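Local coordinates for CurF (Lyngbya majuscula, PDB 5DP2), which catalyses cyclopropane formation in curacin A biosynthesis, as an enoyl reductase-type polyketide synthase domain that probably uses NADPH hydride, at residues A171-V176 / S196-Q201; V162-A167 / Q177-F182; F140-T145 / K309-K314. All blocks are in the same frame, centred on the assembly; numbering follows the deposited sequence. Where two conformers were deposited one is given.

All three contacts are mainly buried and gather round the bound NADP, yet each uses a different chemistry. Contacts 1 and 2 share helix 170-181: contact 1 ties its first half to segment 196-201, contact 2 its last turns to strand 161-164; their centres lie about 8 Å apart. Contact 2 is wholly apolar and belongs to the core between strand and helix. Contact 1 runs to the surface, with Gln201 exposed, and there a pair of amide hydrogen bonds carries the contact. Contact 3 joins helix 140-153 to segment 309-314, far apart in sequence, through a phenylalanine and a leucine, with Lys309 at its exposed margin. Gln177 of contact 2 hydrogen-bonds through OE1 to Lys309 N of contact 3.

Contact 1 (A171-V176 / S196-Q201); sequences AGQAAV and SVLREQ. With NAP (NADP nicotinamide-adenine-dinucleotide phosphate), chain B.
Gln173 and Gln201 meet amide to amide, a worked case of how two glutamines can pair. From CB of Gln173 the chain lies beside its own backbone N (chi1 -77°) and bends again at CG, which carries the amide toward segment 196-201. At its end OE1 packs against Pro312 and accepts from Gln201 NE2 at 2.9 Å, the donor tilted from the carbonyl plane, while NE2 gives a nearly straight bond of 3.0 Å to Gln201 OE1, lying in the plane of the Gln201 carbonyl on a lone pair of that oxygen. The amide planes are only 23° apart. NE2 also hydrogen-bonds to Ala167 O, using its second N-H, and has Leu198 CD1 at 4.2 Å. With an alanine here, the amide of Gln201 would probably lose its mate and Ala167 O this donor. Ala171 N holds O2N of the NADP pyrophosphate at 2.9 Å. The Ala167 bond sets the flip of Gln173 and the pairing that of Gln201, tying helix 170-181 to segment 196-201 with neutral, directional bonds.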
loop_
_atom_site.group_PDB
_atom_site.type_symbol
_atom_site.label_atom_id
_atom_site.label_comp_id
_atom_site.label_asym_id
_atom_site.label_seq_id
_atom_site.Cartn_x
_atom_site.Cartn_y
_atom_site.Cartn_z
ATOM N N ALA A 171 -0.825 -4.891 1.643
ATOM C CA ALA A 171 -1.303 -5.158 0.298
ATOM C C ALA A 171 -1.977 -6.522 0.225
ATOM O O ALA A 171 -3.012 -6.692 -0.424
ATOM C CB ALA A 171 -0.162 -5.039 -0.710
ATOM N N GLY A 172 -1.353 -7.519 0.875
ATOM C CA GLY A 172 -1.887 -8.878 0.848
ATOM C C GLY A 172 -3.261 -8.997 1.492
ATOM O O GLY A 172 -4.156 -9.663 0.944
ATOM N N GLN A 173 -3.453 -8.354 2.643
ATOM C CA GLN A 173 -4.751 -8.414 3.318
ATOM C C GLN A 173 -5.833 -7.756 2.459
ATOM O O GLN A 173 -6.969 -8.250 2.363
ATOM C CB GLN A 173 -4.688 -7.731 4.685
ATOM C CG GLN A 173 -3.992 -8.589 5.747
ATOM C CD GLN A 173 -4.947 -9.595 6.372
ATOM O OE1 GLN A 173 -5.878 -9.205 7.088
ATOM N NE2 GLN A 173 -4.752 -10.867 6.102
ATOM N N ALA A 174 -5.505 -6.602 1.857
ATOM C CA ALA A 174 -6.451 -5.941 0.950
ATOM C C ALA A 174 -6.771 -6.833 -0.242
ATOM O O ALA A 174 -7.938 -6.943 -0.658
ATOM C CB ALA A 174 -5.903 -4.599 0.486
ATOM N N ALA A 175 -5.755 -7.476 -0.799
ATOM C CA ALA A 175 -5.948 -8.382 -1.923
ATOM C C ALA A 175 -6.832 -9.563 -1.546
ATOM O O ALA A 175 -7.665 -9.982 -2.362
ATOM C CB ALA A 175 -4.604 -8.838 -2.462
ATOM N N VAL A 176 -6.678 -10.120 -0.343
ATOM C CA VAL A 176 -7.564 -11.220 0.061
ATOM C C VAL A 176 -9.011 -10.735 0.092
ATOM O O VAL A 176 -9.911 -11.397 -0.432
ATOM C CB VAL A 176 -7.149 -11.831 1.427
ATOM C CG1 VAL A 176 -8.215 -12.799 1.914
ATOM C CG2 VAL A 176 -5.800 -12.532 1.319
ATOM N N SER A 196 -1.865 -19.789 11.060
ATOM C CA SER A 196 -3.064 -20.026 11.837
ATOM C C SER A 196 -3.966 -18.801 11.856
ATOM O O SER A 196 -5.208 -18.932 11.879
ATOM C CB SER A 196 -2.668 -20.403 13.284
ATOM O OG SER A 196 -1.950 -19.340 13.924
ATOM N N VAL A 197 -3.358 -17.622 11.880
ATOM C CA VAL A 197 -4.107 -16.383 11.906
ATOM C C VAL A 197 -4.929 -16.239 10.611
ATOM O O VAL A 197 -6.113 -15.893 10.636
ATOM C CB VAL A 197 -3.164 -15.162 12.117
ATOM C CG1 VAL A 197 -3.950 -13.859 12.086
ATOM C CG2 VAL A 197 -2.384 -15.290 13.421
ATOM N N LEU A 198 -4.309 -16.529 9.469
ATOM C CA LEU A 198 -5.002 -16.412 8.191
ATOM C C LEU A 198 -6.090 -17.506 8.041
ATOM O O LEU A 198 -7.166 -17.261 7.479
ATOM C CB LEU A 198 -4.045 -16.469 7.027
ATOM C CG LEU A 198 -3.440 -15.103 6.694
ATOM C CD1 LEU A 198 -2.935 -14.217 7.812
ATOM C CD2 LEU A 198 -2.464 -15.231 5.583
ATOM N N ARG A 199 -5.847 -18.708 8.547
ATOM C CA ARG A 199 -6.893 -19.733 8.526
ATOM C C ARG A 199 -8.095 -19.262 9.363
ATOM O O ARG A 199 -9.249 -19.457 8.941
ATOM C CB ARG A 199 -6.333 -21.083 8.985
ATOM C CG ARG A 199 -5.324 -21.682 8.013
ATOM C CD ARG A 199 -4.768 -23.027 8.486
ATOM N NE ARG A 199 -3.821 -23.567 7.506
ATOM C CZ ARG A 199 -2.801 -24.379 7.774
ATOM N NH1 ARG A 199 -2.551 -24.782 9.010
ATOM N NH2 ARG A 199 -1.985 -24.740 6.799
ATOM N N GLU A 200 -7.845 -18.609 10.504
ATOM C CA GLU A 200 -8.933 -18.104 11.344
ATOM C C GLU A 200 -9.727 -17.002 10.640
ATOM O O GLU A 200 -10.930 -16.824 10.889
ATOM C CB GLU A 200 -8.409 -17.618 12.700
ATOM C CG GLU A 200 -7.894 -18.743 13.582
ATOM C CD GLU A 200 -7.731 -18.350 15.034
ATOM O OE1 GLU A 200 -8.143 -17.226 15.409
ATOM O OE2 GLU A 200 -7.186 -19.176 15.805
ATOM N N GLN A 201 -9.076 -16.252 9.757
ATOM C CA GLN A 201 -9.778 -15.252 8.957
ATOM C C GLN A 201 -10.665 -15.880 7.890
ATOM O O GLN A 201 -11.445 -15.178 7.247
ATOM C CB GLN A 201 -8.794 -14.311 8.272
ATOM C CG GLN A 201 -8.013 -13.407 9.215
ATOM C CD GLN A 201 -7.194 -12.405 8.418
ATOM O OE1 GLN A 201 -6.658 -12.733 7.411
ATOM N NE2 GLN A 201 -7.117 -11.188 8.862
HETATM P PA NAP B . 3.583 -5.549 4.079
HETATM O O1A NAP B . 2.694 -5.201 5.223
HETATM O O2A NAP B . 3.109 -6.517 3.058
HETATM O O5B NAP B . 4.978 -6.018 4.702
HETATM C C5B NAP B . 5.939 -6.734 3.914
HETATM C C4B NAP B . 5.559 -8.183 3.695
HETATM O O4B NAP B . 6.645 -8.835 3.081
HETATM C C3B NAP B . 5.219 -8.929 4.951
HETATM O O3B NAP B . 3.845 -9.315 4.881
HETATM C C2B NAP B . 6.157 -10.151 4.968
HETATM O O2B NAP B . 5.593 -11.406 5.223
HETATM C C1B NAP B . 6.671 -10.202 3.543
HETATM N N9A NAP B . 8.056 -10.635 3.413
HETATM C C8A NAP B . 9.182 -9.848 3.515
HETATM N N7A NAP B . 10.299 -10.590 3.331
HETATM C C5A NAP B . 9.885 -11.844 3.099
HETATM C C6A NAP B . 10.536 -13.084 2.827
HETATM N N6A NAP B . 11.881 -13.136 2.759
HETATM N N1A NAP B . 9.788 -14.163 2.638
HETATM C C2A NAP B . 8.456 -14.074 2.712
HETATM N N3A NAP B . 7.735 -12.976 2.956
HETATM C C4A NAP B . 8.450 -11.881 3.165
HETATM O O3 NAP B . 4.034 -4.204 3.318
HETATM P PN NAP B . 3.222 -3.301 2.275
HETATM O O1N NAP B . 3.546 -1.889 2.575
HETATM O O2N NAP B . 1.781 -3.718 2.224
HETATM O O5D NAP B . 3.945 -3.667 0.936
HETATM C C5D NAP B . 3.810 -5.009 0.413
HETATM C C4D NAP B . 4.894 -5.259 -0.665
HETATM O O4D NAP B . 4.451 -4.674 -1.861
HETATM C C3D NAP B . 6.253 -4.610 -0.371
HETATM O O3D NAP B . 7.264 -5.398 -1.014
HETATM C C2D NAP B . 6.118 -3.244 -0.994
HETATM O O2D NAP B . 7.404 -2.715 -1.332
HETATM C C1D NAP B . 5.265 -3.538 -2.199
HETATM N N1N NAP B . 4.294 -2.536 -2.691
HETATM C C2N NAP B . 4.334 -2.149 -3.986
HETATM C C3N NAP B . 3.439 -1.223 -4.514
HETATM C C7N NAP B . 3.526 -0.835 -5.950
HETATM O O7N NAP B . 2.849 0.119 -6.267
HETATM N N7N NAP B . 4.321 -1.556 -6.785
HETATM C C4N NAP B . 2.465 -0.671 -3.676
HETATM C C5N NAP B . 2.442 -1.085 -2.350
HETATM C C6N NAP B . 3.362 -2.023 -1.868
HETATM P P2B NAP B . 5.137 -11.914 6.669
HETATM O O1X NAP B . 3.929 -11.073 7.062
HETATM O O2X NAP B . 4.801 -13.357 6.416
HETATM O O3X NAP B . 6.306 -11.702 7.600
#

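Contact 2 (V162-A167 / Q177-F182); sequences VLIHAA and QLAQFF. With NAP (NADP nicotinamide-adenine-dinucleotide phosphate), chain B.
Strand 161-164 and the last turns of helix 170-181 approach most closely at Val162 and Ala179, whose CA atoms are 7.3 Å apart, a spacing that a small residue on the helix permits. Ala179 CB points at the strand and serves two branched side chains. Ile164 reaches it with CD1, at 4.1 Å, because its CG1 lies beside the backbone N (chi1 -59°) and the chain then runs on extended (chi2 170°). Val162 comes from two residues earlier on the same strand face and offers CG1 to the same methyl at 4.5 Å, a looser touch. Leu163, between them, faces the other side of the sheet, toward Val227 and Ile230. Beyond the strand the chain turns to the cofactor, where Ala166 CB lies 3.7 Å from O3B of the adenosine ribose of NADP. Strand 161-164, helix 170-181 and strand 185-190 form a beta-alpha-beta unit, and this contact packs its helix on its first strand, as in the dinucleotide-binding Rossmann fold of zinc-binding dehydrogenase relatives.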
loop_
_atom_site.group_PDB
_atom_site.type_symbol
_atom_site.label_atom_id
_atom_site.label_comp_id
_atom_site.label_asym_id
_atom_site.label_seq_id
_atom_site.Cartn_x
_atom_site.Cartn_y
_atom_site.Cartn_z
ATOM N N VAL A 162 -6.683 -17.697 -7.295
ATOM C CA VAL A 162 -5.820 -16.526 -7.111
ATOM C C VAL A 162 -4.861 -16.790 -5.964
ATOM O O VAL A 162 -5.284 -17.022 -4.834
ATOM C CB VAL A 162 -6.662 -15.259 -6.819
ATOM C CG1 VAL A 162 -5.769 -14.048 -6.616
ATOM C CG2 VAL A 162 -7.662 -15.013 -7.939
ATOM N N LEU A 163 -3.545 -16.757 -6.257
ATOM C CA LEU A 163 -2.501 -16.935 -5.239
ATOM C C LEU A 163 -2.009 -15.549 -4.785
ATOM O O LEU A 163 -1.576 -14.748 -5.616
ATOM C CB LEU A 163 -1.356 -17.744 -5.850
ATOM C CG LEU A 163 -0.109 -17.969 -5.002
ATOM C CD1 LEU A 163 -0.410 -18.772 -3.759
ATOM C CD2 LEU A 163 0.933 -18.674 -5.843
ATOM N N ILE A 164 -2.113 -15.309 -3.487
ATOM C CA ILE A 164 -1.741 -14.037 -2.878
ATOM C C ILE A 164 -0.584 -14.301 -1.920
ATOM O O ILE A 164 -0.759 -14.946 -0.881
ATOM C CB ILE A 164 -2.919 -13.379 -2.146
ATOM C CG1 ILE A 164 -4.054 -13.145 -3.144
ATOM C CG2 ILE A 164 -2.478 -12.084 -1.465
ATOM C CD1 ILE A 164 -5.340 -12.721 -2.551
ATOM N N HIS A 165 0.596 -13.774 -2.260
ATOM C CA HIS A 165 1.767 -13.906 -1.403
ATOM C C HIS A 165 1.776 -12.858 -0.313
ATOM O O HIS A 165 1.241 -11.766 -0.449
ATOM C CB HIS A 165 3.045 -13.856 -2.226
ATOM C CG HIS A 165 3.259 -15.082 -3.021
ATOM N ND1 HIS A 165 3.469 -16.295 -2.411
ATOM C CD2 HIS A 165 3.306 -15.280 -4.358
ATOM C CE1 HIS A 165 3.635 -17.196 -3.363
ATOM N NE2 HIS A 165 3.540 -16.616 -4.552
ATOM N N ALA A 166 2.436 -13.190 0.807
ATOM C CA ALA A 166 2.557 -12.243 1.915
ATOM C C ALA A 166 1.167 -11.717 2.282
ATOM O O ALA A 166 0.931 -10.513 2.494
ATOM C CB ALA A 166 3.523 -11.112 1.613
ATOM N N ALA A 167 0.238 -12.658 2.436
ATOM C CA ALA A 167 -1.174 -12.348 2.625
ATOM C C ALA A 167 -1.498 -11.757 3.990
ATOM O O ALA A 167 -2.606 -11.271 4.189
ATOM C CB ALA A 167 -2.022 -13.587 2.326
ATOM N N GLN A 177 -9.259 -9.591 0.723
ATOM C CA GLN A 177 -10.625 -9.089 0.792
ATOM C C GLN A 177 -11.194 -8.888 -0.607
ATOM O O GLN A 177 -12.347 -9.259 -0.888
ATOM C CB GLN A 177 -10.711 -7.755 1.540
ATOM C CG GLN A 177 -10.587 -7.856 3.046
ATOM C CD GLN A 177 -11.082 -6.580 3.703
ATOM O OE1 GLN A 177 -12.129 -6.047 3.323
ATOM N NE2 GLN A 177 -10.363 -6.109 4.703
ATOM N N LEU A 178 -10.433 -8.265 -1.498
ATOM C CA LEU A 178 -10.923 -7.994 -2.844
ATOM C C LEU A 178 -11.118 -9.274 -3.654
ATOM O O LEU A 178 -12.132 -9.431 -4.348
ATOM C CB LEU A 178 -9.970 -7.034 -3.573
ATOM C CG LEU A 178 -10.156 -5.585 -3.179
ATOM C CD1 LEU A 178 -8.926 -4.787 -3.571
ATOM C CD2 LEU A 178 -11.394 -5.006 -3.835
ATOM N N ALA A 179 -10.159 -10.194 -3.587
ATOM C CA ALA A 179 -10.303 -11.429 -4.323
ATOM C C ALA A 179 -11.574 -12.182 -3.895
ATOM O O ALA A 179 -12.277 -12.740 -4.741
ATOM C CB ALA A 179 -9.066 -12.294 -4.157
ATOM N N GLN A 180 -11.847 -12.195 -2.600
ATOM C CA GLN A 180 -13.079 -12.866 -2.161
ATOM C C GLN A 180 -14.333 -12.093 -2.539
ATOM O O GLN A 180 -15.330 -12.719 -2.920
ATOM C CB GLN A 180 -12.997 -13.160 -0.689
ATOM C CG GLN A 180 -11.820 -14.072 -0.420
ATOM C CD GLN A 180 -11.922 -14.800 0.879
ATOM O OE1 GLN A 180 -12.269 -14.232 1.912
ATOM N NE2 GLN A 180 -11.652 -16.094 0.828
ATOM N N PHE A 181 -14.292 -10.757 -2.510
ATOM C CA PHE A 181 -15.410 -9.945 -3.007
ATOM C C PHE A 181 -15.720 -10.260 -4.475
ATOM O O PHE A 181 -16.884 -10.292 -4.884
ATOM C CB PHE A 181 -15.090 -8.448 -2.817
ATOM C CG PHE A 181 -16.075 -7.513 -3.479
ATOM C CD1 PHE A 181 -17.332 -7.320 -2.954
ATOM C CD2 PHE A 181 -15.742 -6.881 -4.684
ATOM C CE1 PHE A 181 -18.235 -6.492 -3.586
ATOM C CE2 PHE A 181 -16.642 -6.047 -5.319
ATOM C CZ PHE A 181 -17.889 -5.850 -4.762
ATOM N N PHE A 182 -14.676 -10.509 -5.272
ATOM C CA PHE A 182 -14.834 -10.841 -6.678
ATOM C C PHE A 182 -15.189 -12.312 -6.896
ATOM O O PHE A 182 -15.369 -12.720 -8.060
ATOM C CB PHE A 182 -13.539 -10.517 -7.450
ATOM C CG PHE A 182 -13.185 -9.069 -7.521
ATOM C CD1 PHE A 182 -14.133 -8.116 -7.773
ATOM C CD2 PHE A 182 -11.862 -8.668 -7.352
ATOM C CE1 PHE A 182 -13.784 -6.785 -7.830
ATOM C CE2 PHE A 182 -11.508 -7.336 -7.428
ATOM C CZ PHE A 182 -12.486 -6.414 -7.638
HETATM P PA NAP B . 3.583 -5.549 4.079
HETATM O O1A NAP B . 2.694 -5.201 5.223
HETATM O O2A NAP B . 3.109 -6.517 3.058
HETATM O O5B NAP B . 4.978 -6.018 4.702
HETATM C C5B NAP B . 5.939 -6.734 3.914
HETATM C C4B NAP B . 5.559 -8.183 3.695
HETATM O O4B NAP B . 6.645 -8.835 3.081
HETATM C C3B NAP B . 5.219 -8.929 4.951
HETATM O O3B NAP B . 3.845 -9.315 4.881
HETATM C C2B NAP B . 6.157 -10.151 4.968
HETATM O O2B NAP B . 5.593 -11.406 5.223
HETATM C C1B NAP B . 6.671 -10.202 3.543
HETATM N N9A NAP B . 8.056 -10.635 3.413
HETATM C C8A NAP B . 9.182 -9.848 3.515
HETATM N N7A NAP B . 10.299 -10.590 3.331
HETATM C C5A NAP B . 9.885 -11.844 3.099
HETATM C C6A NAP B . 10.536 -13.084 2.827
HETATM N N6A NAP B . 11.881 -13.136 2.759
HETATM N N1A NAP B . 9.788 -14.163 2.638
HETATM C C2A NAP B . 8.456 -14.074 2.712
HETATM N N3A NAP B . 7.735 -12.976 2.956
HETATM C C4A NAP B . 8.450 -11.881 3.165
HETATM O O3 NAP B . 4.034 -4.204 3.318
HETATM P PN NAP B . 3.222 -3.301 2.275
HETATM O O1N NAP B . 3.546 -1.889 2.575
HETATM O O2N NAP B . 1.781 -3.718 2.224
HETATM O O5D NAP B . 3.945 -3.667 0.936
HETATM C C5D NAP B . 3.810 -5.009 0.413
HETATM C C4D NAP B . 4.894 -5.259 -0.665
HETATM O O4D NAP B . 4.451 -4.674 -1.861
HETATM C C3D NAP B . 6.253 -4.610 -0.371
HETATM O O3D NAP B . 7.264 -5.398 -1.014
HETATM C C2D NAP B . 6.118 -3.244 -0.994
HETATM O O2D NAP B . 7.404 -2.715 -1.332
HETATM C C1D NAP B . 5.265 -3.538 -2.199
HETATM N N1N NAP B . 4.294 -2.536 -2.691
HETATM C C2N NAP B . 4.334 -2.149 -3.986
HETATM C C3N NAP B . 3.439 -1.223 -4.514
HETATM C C7N NAP B . 3.526 -0.835 -5.950
HETATM O O7N NAP B . 2.849 0.119 -6.267
HETATM N N7N NAP B . 4.321 -1.556 -6.785
HETATM C C4N NAP B . 2.465 -0.671 -3.676
HETATM C C5N NAP B . 2.442 -1.085 -2.350
HETATM C C6N NAP B . 3.362 -2.023 -1.868
HETATM P P2B NAP B . 5.137 -11.914 6.669
HETATM O O1X NAP B . 3.929 -11.073 7.062
HETATM O O2X NAP B . 4.801 -13.357 6.416
HETATM O O3X NAP B . 6.306 -11.702 7.600
#

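Contact 3 (F140-T145 / K309-K314); sequences FMSFFT and KPLPYK. With NAP (NADP nicotinamide-adenine-dinucleotide phosphate), chain B.
Phe143 and Leu311 are brought together by matching first torsions: each CG stands opposite its carbonyl carbon (chi1 -77° and -56°), and the two side chains lie alongside each other, pointing in opposing senses. In Leu311 a chi2 of -176° sets CD1 anti to CA, toward Ser142, and leaves CD2 for the ring. CD2 meets the Phe143 ring obliquely at CE2, 3.5 Å away, while CD1 lies 4.0 Å from Ser142 CB on the same helix. At the far end of the ring CZ is 3.4 Å from Lys309 O. Ser142 OG is hydrogen-bonded to Lys336 NZ, while its CB packs on the leucine. Farther along the helix, Thr145 OG1 returns to Met141 O at 2.7 Å, a carbonyl that also accepts from Thr145 N on the other face of its plane. The same OG1 lies 3.4 Å from C4N of the NADP nicotinamide, the ring carbon that donates hydride from the reduced cofactor in such reductases. Around the contact, Phe303 meets the Phe143 ring edge-to-face, and Ala174 and Gln177 of helix 170-181 touch it too. Helix 140-153 thus sits between the nicotinamide and the segment leading into strand 313-317.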
loop_
_atom_site.group_PDB
_atom_site.type_symbol
_atom_site.label_atom_id
_atom_site.label_comp_id
_atom_site.label_asym_id
_atom_site.label_seq_id
_atom_site.Cartn_x
_atom_site.Cartn_y
_atom_site.Cartn_z
ATOM N N PHE A 140 -5.964 3.537 1.781
ATOM C CA PHE A 140 -5.572 4.040 0.459
ATOM C C PHE A 140 -4.534 3.190 -0.278
ATOM O O PHE A 140 -4.820 2.634 -1.342
ATOM C CB PHE A 140 -5.097 5.509 0.575
ATOM C CG PHE A 140 -4.728 6.131 -0.737
ATOM C CD1 PHE A 140 -5.707 6.674 -1.577
ATOM C CD2 PHE A 140 -3.410 6.161 -1.172
ATOM C CE1 PHE A 140 -5.361 7.215 -2.801
ATOM C CE2 PHE A 140 -3.059 6.711 -2.396
ATOM C CZ PHE A 140 -4.047 7.226 -3.215
ATOM N N MET A 141 -3.300 3.117 0.220
ATOM C CA MET A 141 -2.296 2.501 -0.611
ATOM C C MET A 141 -2.577 1.005 -0.806
ATOM O O MET A 141 -2.439 0.474 -1.918
ATOM C CB MET A 141 -0.905 2.760 -0.052
ATOM C CG MET A 141 0.208 2.332 -0.962
ATOM S SD MET A 141 0.301 3.108 -2.576
ATOM C CE MET A 141 1.062 4.667 -2.142
ATOM N N SER A 142 -2.955 0.310 0.254
ATOM C CA SER A 142 -3.121 -1.145 0.152
ATOM C C SER A 142 -4.296 -1.524 -0.768
ATOM O O SER A 142 -4.154 -2.388 -1.635
ATOM C CB SER A 142 -3.260 -1.768 1.528
ATOM O OG SER A 142 -2.120 -1.538 2.334
ATOM N N PHE A 143 -5.463 -0.908 -0.552
ATOM C CA PHE A 143 -6.606 -1.223 -1.404
ATOM C C PHE A 143 -6.475 -0.679 -2.801
ATOM O O PHE A 143 -6.958 -1.321 -3.746
ATOM C CB PHE A 143 -7.943 -0.793 -0.780
ATOM C CG PHE A 143 -8.434 -1.711 0.313
ATOM C CD1 PHE A 143 -9.220 -2.812 -0.005
ATOM C CD2 PHE A 143 -8.095 -1.490 1.631
ATOM C CE1 PHE A 143 -9.702 -3.649 0.993
ATOM C CE2 PHE A 143 -8.598 -2.316 2.637
ATOM C CZ PHE A 143 -9.403 -3.394 2.308
ATOM N N PHE A 144 -5.910 0.523 -2.994
ATOM C CA PHE A 144 -5.809 1.038 -4.353
ATOM C C PHE A 144 -4.863 0.153 -5.171
ATOM O O PHE A 144 -5.124 -0.137 -6.343
ATOM C CB PHE A 144 -5.411 2.520 -4.393
ATOM C CG PHE A 144 -6.532 3.484 -4.063
ATOM C CD1 PHE A 144 -7.333 3.360 -2.932
ATOM C CD2 PHE A 144 -6.772 4.580 -4.898
ATOM C CE1 PHE A 144 -8.333 4.269 -2.641
ATOM C CE2 PHE A 144 -7.774 5.497 -4.610
ATOM C CZ PHE A 144 -8.547 5.345 -3.485
ATOM N N THR A 145 -3.752 -0.300 -4.549
ATOM C CA THR A 145 -2.811 -1.196 -5.225
ATOM C C THR A 145 -3.481 -2.514 -5.582
ATOM O O THR A 145 -3.393 -2.995 -6.715
ATOM C CB THR A 145 -1.602 -1.439 -4.302
ATOM O OG1 THR A 145 -0.918 -0.204 -4.055
ATOM C CG2 THR A 145 -0.594 -2.391 -4.922
ATOM N N LYS A 309 -13.798 -3.860 4.285
ATOM C CA LYS A 309 -13.637 -3.432 5.661
ATOM C C LYS A 309 -12.224 -2.916 5.879
ATOM O O LYS A 309 -11.294 -3.322 5.171
ATOM C CB LYS A 309 -13.870 -4.610 6.617
ATOM C CG LYS A 309 -15.208 -5.289 6.530
ATOM C CD LYS A 309 -16.229 -4.663 7.429
ATOM C CE LYS A 309 -17.438 -5.569 7.674
ATOM N NZ LYS A 309 -18.509 -5.544 6.645
ATOM N N PRO A 310 -12.030 -2.055 6.875
ATOM C CA PRO A 310 -10.679 -1.675 7.241
ATOM C C PRO A 310 -9.821 -2.905 7.486
ATOM O O PRO A 310 -10.297 -3.974 7.922
ATOM C CB PRO A 310 -10.850 -0.890 8.543
ATOM C CG PRO A 310 -12.260 -0.481 8.575
ATOM C CD PRO A 310 -13.044 -1.445 7.758
ATOM N N LEU A 311 -8.522 -2.762 7.231
ATOM C CA LEU A 311 -7.578 -3.836 7.580
ATOM C C LEU A 311 -7.429 -3.961 9.074
ATOM O O LEU A 311 -7.615 -2.986 9.806
ATOM C CB LEU A 311 -6.204 -3.546 6.965
ATOM C CG LEU A 311 -6.167 -3.347 5.465
ATOM C CD1 LEU A 311 -4.718 -3.172 5.018
ATOM C CD2 LEU A 311 -6.879 -4.481 4.718
ATOM N N PRO A 312 -7.003 -5.144 9.553
ATOM C CA PRO A 312 -6.462 -5.228 10.926
ATOM C C PRO A 312 -5.359 -4.189 11.088
ATOM O O PRO A 312 -4.623 -3.924 10.124
ATOM C CB PRO A 312 -5.913 -6.665 11.008
ATOM C CG PRO A 312 -6.670 -7.403 9.953
ATOM C CD PRO A 312 -6.826 -6.421 8.850
ATOM N N TYR A 313 -5.241 -3.651 12.283
ATOM C CA TYR A 313 -4.229 -2.616 12.496
ATOM C C TYR A 313 -3.688 -2.663 13.917
ATOM O O TYR A 313 -4.281 -3.224 14.830
ATOM C CB TYR A 313 -4.775 -1.211 12.178
ATOM C CG TYR A 313 -5.935 -0.765 13.048
ATOM C CD1 TYR A 313 -5.715 -0.276 14.348
ATOM C CD2 TYR A 313 -7.250 -0.887 12.613
ATOM C CE1 TYR A 313 -6.770 0.097 15.164
ATOM C CE2 TYR A 313 -8.315 -0.497 13.409
ATOM C CZ TYR A 313 -8.071 -0.006 14.687
ATOM O OH TYR A 313 -9.128 0.360 15.494
ATOM N N LYS A 314 -2.536 -2.013 14.071
ATOM C CA LYS A 314 -1.923 -1.744 15.356
ATOM C C LYS A 314 -1.522 -0.265 15.386
ATOM O O LYS A 314 -0.880 0.210 14.432
ATOM C CB LYS A 314 -0.700 -2.623 15.604
ATOM C CG LYS A 314 -0.120 -2.365 16.997
ATOM C CD LYS A 314 1.021 -3.289 17.363
ATOM C CE LYS A 314 1.674 -2.880 18.652
ATOM N NZ LYS A 314 0.819 -3.228 19.806
HETATM P PA NAP B . 3.583 -5.549 4.079
HETATM O O1A NAP B . 2.694 -5.201 5.223
HETATM O O2A NAP B . 3.109 -6.517 3.058
HETATM O O5B NAP B . 4.978 -6.018 4.702
HETATM C C5B NAP B . 5.939 -6.734 3.914
HETATM C C4B NAP B . 5.559 -8.183 3.695
HETATM O O4B NAP B . 6.645 -8.835 3.081
HETATM C C3B NAP B . 5.219 -8.929 4.951
HETATM O O3B NAP B . 3.845 -9.315 4.881
HETATM C C2B NAP B . 6.157 -10.151 4.968
HETATM O O2B NAP B . 5.593 -11.406 5.223
HETATM C C1B NAP B . 6.671 -10.202 3.543
HETATM N N9A NAP B . 8.056 -10.635 3.413
HETATM C C8A NAP B . 9.182 -9.848 3.515
HETATM N N7A NAP B . 10.299 -10.590 3.331
HETATM C C5A NAP B . 9.885 -11.844 3.099
HETATM C C6A NAP B . 10.536 -13.084 2.827
HETATM N N6A NAP B . 11.881 -13.136 2.759
HETATM N N1A NAP B . 9.788 -14.163 2.638
HETATM C C2A NAP B . 8.456 -14.074 2.712
HETATM N N3A NAP B . 7.735 -12.976 2.956
HETATM C C4A NAP B . 8.450 -11.881 3.165
HETATM O O3 NAP B . 4.034 -4.204 3.318
HETATM P PN NAP B . 3.222 -3.301 2.275
HETATM O O1N NAP B . 3.546 -1.889 2.575
HETATM O O2N NAP B . 1.781 -3.718 2.224
HETATM O O5D NAP B . 3.945 -3.667 0.936
HETATM C C5D NAP B . 3.810 -5.009 0.413
HETATM C C4D NAP B . 4.894 -5.259 -0.665
HETATM O O4D NAP B . 4.451 -4.674 -1.861
HETATM C C3D NAP B . 6.253 -4.610 -0.371
HETATM O O3D NAP B . 7.264 -5.398 -1.014
HETATM C C2D NAP B . 6.118 -3.244 -0.994
HETATM O O2D NAP B . 7.404 -2.715 -1.332
HETATM C C1D NAP B . 5.265 -3.538 -2.199
HETATM N N1N NAP B . 4.294 -2.536 -2.691
HETATM C C2N NAP B . 4.334 -2.149 -3.986
HETATM C C3N NAP B . 3.439 -1.223 -4.514
HETATM C C7N NAP B . 3.526 -0.835 -5.950
HETATM O O7N NAP B . 2.849 0.119 -6.267
HETATM N N7N NAP B . 4.321 -1.556 -6.785
HETATM C C4N NAP B . 2.465 -0.671 -3.676
HETATM C C5N NAP B . 2.442 -1.085 -2.350
HETATM C C6N NAP B . 3.362 -2.023 -1.868
HETATM P P2B NAP B . 5.137 -11.914 6.669
HETATM O O1X NAP B . 3.929 -11.073 7.062
HETATM O O2X NAP B . 4.801 -13.357 6.416
HETATM O O3X NAP B . 6.306 -11.702 7.600
#